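Local coordinates for lipase-esterase related protein (Clostridium acetobutylicum, PDB 3E0X) that is of unconfirmed function but probably acts as a hydrolase of the alpha/beta hydrolase fold, and binds ortho-xylene in a pocket in the crystal, at residues Thr62-Gly65 with Tyr66-Asn69; Tyr91-Gly94 with Gly95-Leu99; Asp127-Glu130 with Lys131-Asn135; Leu137-Asn140 with Tyr141-Cys145; Thr160-Asp164 with Pro165-Ile169. All blocks are in the same frame, centred on the assembly; numbering follows the deposited sequence.

Contact 1 of 5, residues Thr62-Gly65 with Tyr66-Asn69; sequences TVYG and YIDN
Val63 and Ile67 meet across the first turn of helix 63-76, where the backbone runs in regular i to i+4 bonds, Ile67 N to Val63 O being the shortest at 2.8 Å; the bond from Tyr66 N to Thr62 O is weak. Ahead of the turn, Thr62 holds the N-cap position: its OG1 accepts from Gly65 N at 3.0 Å, the capping bond of the helix. On the inner side, CG1 of Val63 lies anti to its backbone N (chi1 171°) and reaches CD1 of Ile67 at 3.7 Å. That same CD1 methyl also approaches CD1 of Tyr64 at 4.2 Å, so one branch tip serves two neighbours. Tyr66 leans back along the helix, the edge of its ring near CA of Val63, while its OH finds a hydrogen bond with Asp171. Toward solvent the carboxylate of Asp68 lies beside the carbonyl of Tyr64, and a water bridges them, donating to Tyr64 O at 3.1 Å and to Asp68 OD1 at 2.6 Å; OD1 also forms a salt bridge with Lys104. Val63 and Tyr66 both rest on Met93 and Ile97 of helix 93-102. The whole is a side-chain N-cap at the start of helix 63-76, which packs against helix 93-102 in an alpha/beta hydrolase fold.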
# COMPACT_ATOMS: atom_id res chain seq x y z
N THR A 62 -9.96 -7.83 -7.92
CA THR A 62 -8.71 -7.68 -8.68
C THR A 62 -8.01 -6.39 -8.33
O THR A 62 -8.66 -5.39 -7.94
CB THR A 62 -8.93 -7.73 -10.21
OG1 THR A 62 -9.56 -6.53 -10.66
CG2 THR A 62 -9.80 -8.93 -10.59
N VAL A 63 -6.68 -6.37 -8.49
CA VAL A 63 -5.98 -5.11 -8.26
C VAL A 63 -6.45 -4.05 -9.26
O VAL A 63 -6.52 -2.87 -8.93
CB VAL A 63 -4.47 -5.33 -8.28
CG1 VAL A 63 -3.73 -4.00 -8.26
CG2 VAL A 63 -4.06 -6.15 -7.04
N TYR A 64 -6.79 -4.46 -10.48
CA TYR A 64 -7.36 -3.54 -11.46
C TYR A 64 -8.60 -2.81 -10.98
O TYR A 64 -8.79 -1.63 -11.24
CB TYR A 64 -7.66 -4.27 -12.77
CG TYR A 64 -6.39 -4.80 -13.39
CD1 TYR A 64 -5.49 -3.92 -14.01
CD2 TYR A 64 -6.07 -6.15 -13.35
CE1 TYR A 64 -4.32 -4.37 -14.59
CE2 TYR A 64 -4.88 -6.63 -13.93
CZ TYR A 64 -4.00 -5.73 -14.53
OH TYR A 64 -2.83 -6.18 -15.10
N GLY A 65 -9.48 -3.51 -10.26
CA GLY A 65 -10.65 -2.86 -9.67
C GLY A 65 -10.25 -1.77 -8.71
O GLY A 65 -10.80 -0.65 -8.78
N TYR A 66 -9.32 -2.09 -7.79
CA TYR A 66 -8.82 -1.09 -6.84
C TYR A 66 -8.15 0.09 -7.55
O TYR A 66 -8.37 1.25 -7.18
CB TYR A 66 -7.86 -1.73 -5.82
CG TYR A 66 -8.52 -2.68 -4.86
CD1 TYR A 66 -9.42 -2.22 -3.90
CD2 TYR A 66 -8.19 -4.03 -4.87
CE1 TYR A 66 -10.00 -3.10 -2.98
CE2 TYR A 66 -8.76 -4.92 -3.95
CZ TYR A 66 -9.67 -4.45 -3.02
OH TYR A 66 -10.23 -5.32 -2.11
N ILE A 67 -7.37 -0.20 -8.61
CA ILE A 67 -6.71 0.86 -9.39
C ILE A 67 -7.75 1.84 -9.96
O ILE A 67 -7.61 3.05 -9.79
CB ILE A 67 -5.83 0.25 -10.52
CG1 ILE A 67 -4.61 -0.50 -9.95
CG2 ILE A 67 -5.44 1.30 -11.55
CD1 ILE A 67 -3.95 -1.46 -10.95
N ASP A 68 -8.81 1.29 -10.55
CA ASP A 68 -9.88 2.14 -11.09
C ASP A 68 -10.56 2.96 -10.00
O ASP A 68 -10.86 4.14 -10.18
CB ASP A 68 -10.90 1.29 -11.85
CG ASP A 68 -10.34 0.74 -13.16
OD1 ASP A 68 -9.26 1.18 -13.58
OD2 ASP A 68 -11.01 -0.16 -13.75
N ASN A 69 -10.78 2.35 -8.83
CA ASN A 69 -11.40 3.09 -7.74
C ASN A 69 -10.53 4.24 -7.27
O ASN A 69 -11.03 5.34 -6.97
CB ASN A 69 -11.68 2.19 -6.52
CG ASN A 69 -12.71 1.09 -6.77
OD1 ASN A 69 -13.52 1.10 -7.71
ND2 ASN A 69 -12.68 0.13 -5.88
O HOH W 1 -7.61 -0.80 -13.93

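Contact 2 of 5, residues Tyr91-Gly94 with Gly95-Leu99. With OXE (ortho-xylene), chain C.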
# COMPACT_ATOMS: atom_id res chain seq x y z
N TYR A 91 0.94 0.58 0.44
CA TYR A 91 1.51 -0.49 1.25
C TYR A 91 0.95 -1.84 0.87
O TYR A 91 -0.26 -1.96 0.69
CB TYR A 91 1.10 -0.21 2.71
CG TYR A 91 1.27 -1.36 3.68
CD1 TYR A 91 2.50 -2.01 3.86
CD2 TYR A 91 0.18 -1.81 4.43
CE1 TYR A 91 2.67 -3.07 4.78
CE2 TYR A 91 0.31 -2.89 5.33
CZ TYR A 91 1.56 -3.50 5.51
OH TYR A 91 1.71 -4.53 6.41
N SER A 92 1.80 -2.88 0.79
CA SER A 92 1.31 -4.22 0.55
C SER A 92 0.58 -4.25 -0.81
O SER A 92 1.14 -3.78 -1.81
CB SER A 92 0.49 -4.67 1.79
OG SER A 92 -0.54 -5.62 1.55
N MSE A 93 -0.64 -4.80 -0.86
CA MSE A 93 -1.44 -4.73 -2.08
C MSE A 93 -1.51 -3.29 -2.64
O MSE A 93 -1.53 -3.09 -3.88
CB MSE A 93 -2.87 -5.25 -1.84
CG MSE A 93 -3.73 -5.29 -3.11
SE MSE A 93 -5.48 -6.03 -2.71
CE MSE A 93 -6.08 -4.61 -1.52
N GLY A 94 -1.53 -2.31 -1.74
CA GLY A 94 -1.54 -0.89 -2.12
C GLY A 94 -0.33 -0.51 -2.95
O GLY A 94 -0.42 0.44 -3.73
N GLY A 95 0.80 -1.21 -2.76
CA GLY A 95 2.00 -0.97 -3.59
C GLY A 95 1.68 -1.27 -5.05
O GLY A 95 1.98 -0.47 -5.94
N ALA A 96 1.08 -2.44 -5.31
CA ALA A 96 0.68 -2.77 -6.67
C ALA A 96 -0.34 -1.76 -7.17
O ALA A 96 -0.29 -1.34 -8.32
CB ALA A 96 0.13 -4.19 -6.73
N ILE A 97 -1.27 -1.36 -6.31
CA ILE A 97 -2.33 -0.42 -6.73
C ILE A 97 -1.72 0.91 -7.18
O ILE A 97 -2.10 1.45 -8.24
CB ILE A 97 -3.38 -0.21 -5.61
CG1 ILE A 97 -4.15 -1.52 -5.38
CG2 ILE A 97 -4.32 0.93 -5.97
CD1 ILE A 97 -4.92 -1.52 -4.06
N VAL A 98 -0.77 1.45 -6.40
CA VAL A 98 -0.24 2.77 -6.75
C VAL A 98 0.64 2.71 -8.00
O VAL A 98 0.69 3.68 -8.77
CB VAL A 98 0.43 3.53 -5.58
CG1 VAL A 98 -0.60 3.74 -4.47
CG2 VAL A 98 1.67 2.76 -5.04
N LEU A 99 1.31 1.57 -8.22
CA LEU A 99 2.01 1.38 -9.49
C LEU A 99 0.99 1.37 -10.65
O LEU A 99 1.23 1.98 -11.72
CB LEU A 99 2.81 0.09 -9.44
CG LEU A 99 3.99 0.10 -8.45
CD1 LEU A 99 4.52 -1.32 -8.24
CD2 LEU A 99 5.10 1.06 -8.92
C1 OXE C . -0.72 -7.90 4.74
C2 OXE C . -1.28 -6.69 5.38
C3 OXE C . -1.54 -6.67 6.74
C4 OXE C . -1.25 -7.82 7.49
C5 OXE C . -0.74 -8.97 6.90
C6 OXE C . -0.45 -9.03 5.53
C1' OXE C . -0.42 -7.88 3.26
C2' OXE C . -1.57 -5.48 4.53
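Met93, a selenomethionine here, meets Ile97 one turn further along helix 93-102, and Ile97 can be followed outward from its backbone. Its CB sits 3.6 Å from Gly94 O. CG1, beside the backbone N (chi1 -67°), comes to 3.4 Å from Met93 O, the carbonyl that also accepts Ile97 N in its own plane at 3.0 Å. The tip, CD1, ends against Met93 CG at 4.1 Å and packs closely on Gly94, whose CA is 3.9 Å away. Beyond the pair, Ile97 also touches Leu49, and Met93 touches Cys175 of helix 165-177. At the helix start, Gly95 N bonds to Ser92 O at 2.8 Å, approaching from above the carbonyl plane. Ser92 has the unusual phi/psi of 61°/-131°, and its CB lies over the centre of the Tyr91 ring, 3.7 Å above it; its OG accepts from Ser25 N. The bound ortho-xylene places a methyl, C2', 3.3 Å from Tyr91 CE2. Gly90, Ser92 and Gly94 fit the GxSxG pattern, and the strained strand-to-helix turn is consistent with the nucleophile elbow of alpha/beta hydrolases.

Contact 3 of 5, residues Asp127-Glu130 with Lys131-Asn135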
# COMPACT_ATOMS: atom_id res chain seq x y z
N ASP A 127 1.85 -23.39 0.36
CA ASP A 127 0.94 -23.99 1.34
C ASP A 127 -0.07 -22.94 1.87
O ASP A 127 -1.26 -23.20 2.03
CB ASP A 127 1.74 -24.60 2.51
CG ASP A 127 2.41 -25.92 2.16
OD1 ASP A 127 2.19 -26.49 1.07
OD2 ASP A 127 3.18 -26.38 3.02
N PHE A 128 0.44 -21.74 2.17
CA PHE A 128 -0.40 -20.64 2.62
C PHE A 128 -1.48 -20.30 1.60
O PHE A 128 -2.65 -20.15 1.95
CB PHE A 128 0.49 -19.43 2.89
CG PHE A 128 -0.25 -18.20 3.36
CD1 PHE A 128 -0.93 -18.19 4.57
CD2 PHE A 128 -0.20 -17.04 2.60
CE1 PHE A 128 -1.56 -17.08 5.02
CE2 PHE A 128 -0.86 -15.88 3.05
CZ PHE A 128 -1.53 -15.89 4.27
N MSE A 129 -1.09 -20.15 0.33
CA MSE A 129 -2.05 -19.82 -0.70
C MSE A 129 -3.02 -20.94 -0.98
O MSE A 129 -4.17 -20.69 -1.32
CB MSE A 129 -1.36 -19.34 -1.97
CG MSE A 129 -0.61 -18.01 -1.78
SE MSE A 129 -1.80 -16.59 -1.12
CE MSE A 129 -3.10 -16.61 -2.59
N GLU A 130 -2.59 -22.20 -0.86
CA GLU A 130 -3.52 -23.33 -0.98
C GLU A 130 -4.63 -23.20 0.05
O GLU A 130 -5.81 -23.40 -0.25
CB GLU A 130 -2.79 -24.67 -0.80
CG GLU A 130 -3.70 -25.90 -0.86
CD GLU A 130 -4.00 -26.35 -2.29
OE1 GLU A 130 -3.19 -26.06 -3.20
OE2 GLU A 130 -5.04 -27.02 -2.50
N LYS A 131 -4.24 -22.89 1.28
CA LYS A 131 -5.25 -22.67 2.33
C LYS A 131 -6.20 -21.54 1.95
O LYS A 131 -7.41 -21.68 2.12
CB LYS A 131 -4.60 -22.40 3.70
CG LYS A 131 -3.83 -23.61 4.23
CD LYS A 131 -2.91 -23.25 5.38
CE LYS A 131 -1.92 -24.37 5.71
NZ LYS A 131 -0.97 -23.97 6.78
N ILE A 132 -5.66 -20.44 1.43
CA ILE A 132 -6.46 -19.29 1.04
C ILE A 132 -7.49 -19.72 -0.03
O ILE A 132 -8.67 -19.33 0.04
CB ILE A 132 -5.55 -18.14 0.49
CG1 ILE A 132 -4.72 -17.48 1.61
CG2 ILE A 132 -6.37 -17.04 -0.27
CD1 ILE A 132 -5.52 -16.83 2.71
N TYR A 133 -7.03 -20.49 -1.02
CA TYR A 133 -7.94 -21.00 -2.05
C TYR A 133 -9.03 -21.90 -1.48
O TYR A 133 -10.10 -22.05 -2.11
CB TYR A 133 -7.21 -21.75 -3.16
CG TYR A 133 -6.36 -20.85 -4.00
CD1 TYR A 133 -6.85 -19.62 -4.45
CD2 TYR A 133 -5.06 -21.22 -4.35
CE1 TYR A 133 -6.08 -18.79 -5.21
CE2 TYR A 133 -4.27 -20.38 -5.10
CZ TYR A 133 -4.81 -19.16 -5.54
OH TYR A 133 -4.08 -18.30 -6.30
N HIS A 134 -8.77 -22.47 -0.30
CA HIS A 134 -9.77 -23.29 0.40
C HIS A 134 -10.52 -22.51 1.49
O HIS A 134 -11.18 -23.09 2.35
CB HIS A 134 -9.14 -24.58 0.92
CG HIS A 134 -8.81 -25.55 -0.17
ND1 HIS A 134 -7.71 -25.40 -0.99
CD2 HIS A 134 -9.46 -26.66 -0.60
CE1 HIS A 134 -7.70 -26.38 -1.88
NE2 HIS A 134 -8.74 -27.16 -1.66
N ASN A 135 -10.39 -21.19 1.40
CA ASN A 135 -11.11 -20.23 2.23
C ASN A 135 -10.67 -20.29 3.69
O ASN A 135 -11.46 -19.97 4.59
CB ASN A 135 -12.62 -20.39 2.08
CG ASN A 135 -13.33 -19.04 2.07
OD1 ASN A 135 -13.83 -18.60 3.09
ND2 ASN A 135 -13.33 -18.37 0.92
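Met129, a selenomethionine, and Phe128 close over Ile132 at the buried side of helix 126-133. CE of Met129 touches CG2 of Ile132 at 4.0 Å, brought there by bends at both chi2 and chi3 that carry the methyl forward toward the next turn. Phe128 offers a ring face to CG1 of Ile132, and its CZ lies 4.4 Å from CD1 of the same residue. Leu172 of helix 165-177 packs on both Phe128 and Ile132, while the ring of Tyr141 meets that of Phe128. Further out, the Tyr133 ring, in the conformer described, passes close to the Met129 carbonyl, and its OH is hydrogen-bonded to Lys176. Lys131 stretches away from this core with its aliphatic chain along Asp127 O, CG lying 3.4 Å from it, and its amino group reaches Asp138 in a salt bridge. At the polar edge the helix is running out. Asn135, with positive phi, is the C-prime residue of a Schellman motif, in which Gln136 N bonds to Lys131 O and Asn135 N to Ile132 O, the latter at 2.9 Å. His134 curls its ring back so that ND1 donates to Glu130 O at 2.9 Å, with the carbonyl oxygen lying in the imidazole plane; the backbone N of His134 adds a weak bond to the same atom. Glu130 O is therefore gripped by both a side-chain and a backbone donor where the regular helix stops, and the side-chain bond identifies ND1 of His134 as protonated.

Contact 4 of 5, residues Leu137-Asn140 with Tyr141-Cys145. With OXE (ortho-xylene), chain C.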
# COMPACT_ATOMS: atom_id res chain seq x y z
N LEU A 137 -7.67 -18.94 6.39
CA LEU A 137 -6.61 -17.98 6.63
C LEU A 137 -5.70 -18.45 7.76
O LEU A 137 -6.13 -18.60 8.90
CB LEU A 137 -7.22 -16.62 6.97
CG LEU A 137 -6.25 -15.49 7.33
CD1 LEU A 137 -5.28 -15.24 6.17
CD2 LEU A 137 -6.99 -14.19 7.69
N ASP A 138 -4.43 -18.70 7.42
CA ASP A 138 -3.45 -19.19 8.40
C ASP A 138 -2.94 -18.01 9.22
O ASP A 138 -2.00 -17.32 8.81
CB ASP A 138 -2.31 -19.93 7.69
CG ASP A 138 -1.25 -20.46 8.63
OD1 ASP A 138 -1.29 -20.16 9.86
OD2 ASP A 138 -0.34 -21.17 8.15
N ASN A 139 -3.53 -17.79 10.40
CA ASN A 139 -3.10 -16.69 11.26
C ASN A 139 -1.67 -16.86 11.78
O ASN A 139 -0.96 -15.88 11.98
CB ASN A 139 -4.03 -16.52 12.46
CG ASN A 139 -3.93 -15.15 13.09
OD1 ASN A 139 -3.89 -14.15 12.38
ND2 ASN A 139 -3.88 -15.09 14.42
N ASN A 140 -1.24 -18.10 11.99
CA ASN A 140 0.14 -18.34 12.40
C ASN A 140 1.11 -17.79 11.37
O ASN A 140 2.10 -17.12 11.70
CB ASN A 140 0.41 -19.82 12.65
CG ASN A 140 1.84 -20.09 13.11
OD1 ASN A 140 2.20 -19.75 14.24
ND2 ASN A 140 2.65 -20.69 12.24
N TYR A 141 0.80 -18.03 10.09
CA TYR A 141 1.69 -17.56 9.03
C TYR A 141 1.61 -16.04 8.93
O TYR A 141 2.65 -15.39 8.76
CB TYR A 141 1.35 -18.20 7.69
CG TYR A 141 2.35 -17.84 6.61
CD1 TYR A 141 3.61 -18.41 6.63
CD2 TYR A 141 2.04 -16.93 5.59
CE1 TYR A 141 4.56 -18.10 5.67
CE2 TYR A 141 2.99 -16.60 4.60
CZ TYR A 141 4.24 -17.19 4.67
OH TYR A 141 5.19 -16.89 3.71
N LEU A 142 0.41 -15.47 9.05
CA LEU A 142 0.29 -14.02 9.00
C LEU A 142 1.14 -13.36 10.09
O LEU A 142 1.87 -12.40 9.85
CB LEU A 142 -1.17 -13.62 9.13
CG LEU A 142 -1.49 -12.17 8.86
CD1 LEU A 142 -1.01 -11.79 7.46
CD2 LEU A 142 -2.98 -11.98 8.98
N LEU A 143 1.06 -13.91 11.31
CA LEU A 143 1.82 -13.37 12.40
C LEU A 143 3.32 -13.49 12.11
O LEU A 143 4.11 -12.60 12.47
CB LEU A 143 1.44 -14.06 13.72
CG LEU A 143 0.12 -13.58 14.32
CD1 LEU A 143 -0.37 -14.56 15.38
CD2 LEU A 143 0.30 -12.19 14.92
N GLU A 144 3.74 -14.60 11.51
CA GLU A 144 5.15 -14.78 11.19
C GLU A 144 5.59 -13.70 10.21
O GLU A 144 6.69 -13.12 10.34
CB GLU A 144 5.40 -16.19 10.63
CG GLU A 144 6.87 -16.50 10.42
CD GLU A 144 7.10 -17.90 9.85
OE1 GLU A 144 6.11 -18.64 9.60
OE2 GLU A 144 8.29 -18.24 9.65
N CYS A 145 4.71 -13.39 9.26
CA CYS A 145 5.05 -12.41 8.22
C CYS A 145 5.21 -11.01 8.77
O CYS A 145 6.00 -10.21 8.28
CB CYS A 145 4.01 -12.40 7.10
SG CYS A 145 4.08 -13.89 6.07
C1 OXE C . -0.72 -7.90 4.74
C2 OXE C . -1.28 -6.69 5.38
C3 OXE C . -1.54 -6.67 6.74
C4 OXE C . -1.25 -7.82 7.49
C5 OXE C . -0.74 -8.97 6.90
C6 OXE C . -0.45 -9.03 5.53
C1' OXE C . -0.42 -7.88 3.26
C2' OXE C . -1.57 -5.48 4.53
O HOH W 2 5.70 -20.31 11.92
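An aspartate N-cap starts helix 139-146, the short helix that brings Leu142 into the ortho-xylene pocket, and the residues of its first two turns divide between capping, packing and solvent. Asp138 OD1 accepts from Tyr141 N at 3.0 Å, the amide approaching from above the carboxylate plane. Its CG stands anti to the backbone N (chi1 180°), which swings the carboxylate over the helix start and also puts OD2 against Tyr141 CB at 3.4 Å. The two side chains cross at about a right angle. Behind the cap, Leu142 N bonds to Asp138 O in the carbonyl plane at 3.0 Å. Asn139 spreads its amide across the apolar residues of the next turn: ND2 reaches Leu143 CD1 at 3.7 Å, and OD1 lies 4.1 Å from Leu142 CD2. Phe158 of helix 152-158 packs on all three of these side chains. The other branch of Leu142, CD1, points toward the ligand in the conformer described, though the approach is too close to be taken literally, and Met168 lies against Leu142 as well. On the outer face Asn140 and Glu144, one turn apart, are joined through a single water, which accepts from Asn140 ND2 at 3.1 Å and donates to Glu144 OE1 at 2.9 Å.

Contact 5 of 5, residues Thr160-Asp164 with Pro165-Ile169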
# COMPACT_ATOMS: atom_id res chain seq x y z
N THR A 160 -6.02 -3.83 14.13
CA THR A 160 -6.78 -2.98 13.20
C THR A 160 -7.15 -3.66 11.88
O THR A 160 -7.93 -3.09 11.06
CB THR A 160 -6.04 -1.65 12.85
OG1 THR A 160 -4.95 -1.90 11.95
CG2 THR A 160 -5.55 -0.93 14.09
N LEU A 161 -6.62 -4.86 11.66
CA LEU A 161 -6.92 -5.60 10.44
C LEU A 161 -8.42 -5.90 10.41
O LEU A 161 -9.07 -6.01 11.46
CB LEU A 161 -6.15 -6.90 10.38
CG LEU A 161 -4.82 -6.84 9.63
CD1 LEU A 161 -3.87 -5.72 10.05
CD2 LEU A 161 -4.13 -8.21 9.72
N GLU A 162 -8.97 -6.01 9.21
CA GLU A 162 -10.39 -6.32 9.05
C GLU A 162 -10.77 -7.60 9.77
O GLU A 162 -10.02 -8.58 9.73
CB GLU A 162 -10.69 -6.46 7.55
CG GLU A 162 -10.54 -5.15 6.77
CD GLU A 162 -11.60 -4.12 7.13
OE1 GLU A 162 -12.79 -4.49 7.30
OE2 GLU A 162 -11.24 -2.95 7.28
N LYS A 163 -11.94 -7.60 10.39
CA LYS A 163 -12.36 -8.75 11.19
C LYS A 163 -13.00 -9.88 10.37
O LYS A 163 -12.97 -11.03 10.80
CB LYS A 163 -13.29 -8.31 12.31
CG LYS A 163 -12.57 -7.57 13.41
CD LYS A 163 -13.53 -7.15 14.52
CE LYS A 163 -12.76 -6.73 15.77
NZ LYS A 163 -12.01 -5.48 15.55
N ASP A 164 -13.59 -9.56 9.23
CA ASP A 164 -14.13 -10.63 8.38
C ASP A 164 -13.00 -11.25 7.57
O ASP A 164 -12.41 -10.55 6.75
CB ASP A 164 -15.22 -10.09 7.44
CG ASP A 164 -15.81 -11.17 6.51
OD1 ASP A 164 -15.37 -12.36 6.51
OD2 ASP A 164 -16.73 -10.83 5.76
N PRO A 165 -12.68 -12.57 7.79
CA PRO A 165 -11.57 -13.13 7.03
C PRO A 165 -11.79 -13.19 5.53
O PRO A 165 -10.83 -13.37 4.80
CB PRO A 165 -11.42 -14.56 7.59
CG PRO A 165 -12.69 -14.86 8.23
CD PRO A 165 -13.24 -13.56 8.74
N ASP A 166 -13.03 -13.00 5.06
CA ASP A 166 -13.28 -13.03 3.61
C ASP A 166 -12.58 -11.88 2.92
O ASP A 166 -12.27 -11.98 1.73
CB ASP A 166 -14.77 -13.05 3.26
CG ASP A 166 -15.38 -14.44 3.46
OD1 ASP A 166 -14.65 -15.44 3.30
OD2 ASP A 166 -16.58 -14.51 3.79
N ILE A 167 -12.34 -10.79 3.64
CA ILE A 167 -11.67 -9.65 3.02
C ILE A 167 -10.19 -9.97 2.76
O ILE A 167 -9.68 -9.76 1.63
CB ILE A 167 -11.84 -8.37 3.84
CG1 ILE A 167 -13.33 -8.02 3.94
CG2 ILE A 167 -11.01 -7.20 3.21
CD1 ILE A 167 -13.61 -6.87 4.86
N MSE A 168 -9.47 -10.45 3.77
CA MSE A 168 -8.06 -10.87 3.57
C MSE A 168 -7.95 -11.93 2.45
O MSE A 168 -7.04 -11.91 1.61
CB MSE A 168 -7.48 -11.38 4.89
CG MSE A 168 -6.03 -11.81 4.75
SE MSE A 168 -4.82 -10.30 4.41
CE MSE A 168 -4.62 -9.74 6.27
N ILE A 169 -8.87 -12.89 2.44
CA ILE A 169 -8.85 -13.92 1.42
C ILE A 169 -9.01 -13.30 0.00
O ILE A 169 -8.23 -13.59 -0.91
CB ILE A 169 -9.91 -15.02 1.72
CG1 ILE A 169 -9.49 -15.81 2.97
CG2 ILE A 169 -10.10 -15.96 0.53
CD1 ILE A 169 -10.57 -16.68 3.54
O HOH W 3 -9.90 -9.95 6.49
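Asp164 turns its carboxylate onto Asp166 through a first torsion of 179°, which places CG opposite the backbone N and sets OD1 over the start of helix 165-177; a bend at chi2 (-69°) likewise folds Glu162 across Ile167. Asp164 OD1 takes the amide of Asp166 at 2.8 Å, nearly straight and from above the carboxylate plane, while its backbone O receives Ile167 N at 3.1 Å. A water extends the cap, donating to Asp164 O at 2.6 Å and accepting from Met168 N at 2.8 Å, which bridges the carbonyl to an amide beyond direct bonding distance. Against Ile167, CD1 meets Glu162 OE1 at 3.5 Å and Glu162 CB at 4.0 Å, so the stem and one oxygen lie along the methyl. The other oxygen, OE2, accepts from Asn28 and from Gly53 N. Further in, Leu161 CD2 touches CE of the selenomethionine Met168 at 3.8 Å, and both residues touch the bound ortho-xylene. The Asp164 and Asp166 carboxylates stand close, OD1 to OD2 3.7 Å. Their mutual repulsion is probably offset in part by the amides of the helix start, whose positive end would favour an ionised cap.

In the fold
The five contacts follow one another along the chain, and each lies at or near the beginning or end of a helix. Contacts 1 and 2, with centres 10 Å apart, pair helix 63-76 with helix 93-102, the latter part of the beta-alpha-beta unit between strands 86-91 and 109-115 of the central sheet. Contacts 3, 4 and 5 gather on one side of the chain's centre. Contacts 3 and 4 belong to successive helices, their centres 12 Å apart. Contact 5 starts the helix after 152-158; its centre is 13 Å from that of contact 4 and 15 Å from that of contact 3. Contacts 2, 4 and 5 supply walls of the ortho-xylene pocket, which lies where the end of strand 86-91 faces helices 139-146 and 165-177.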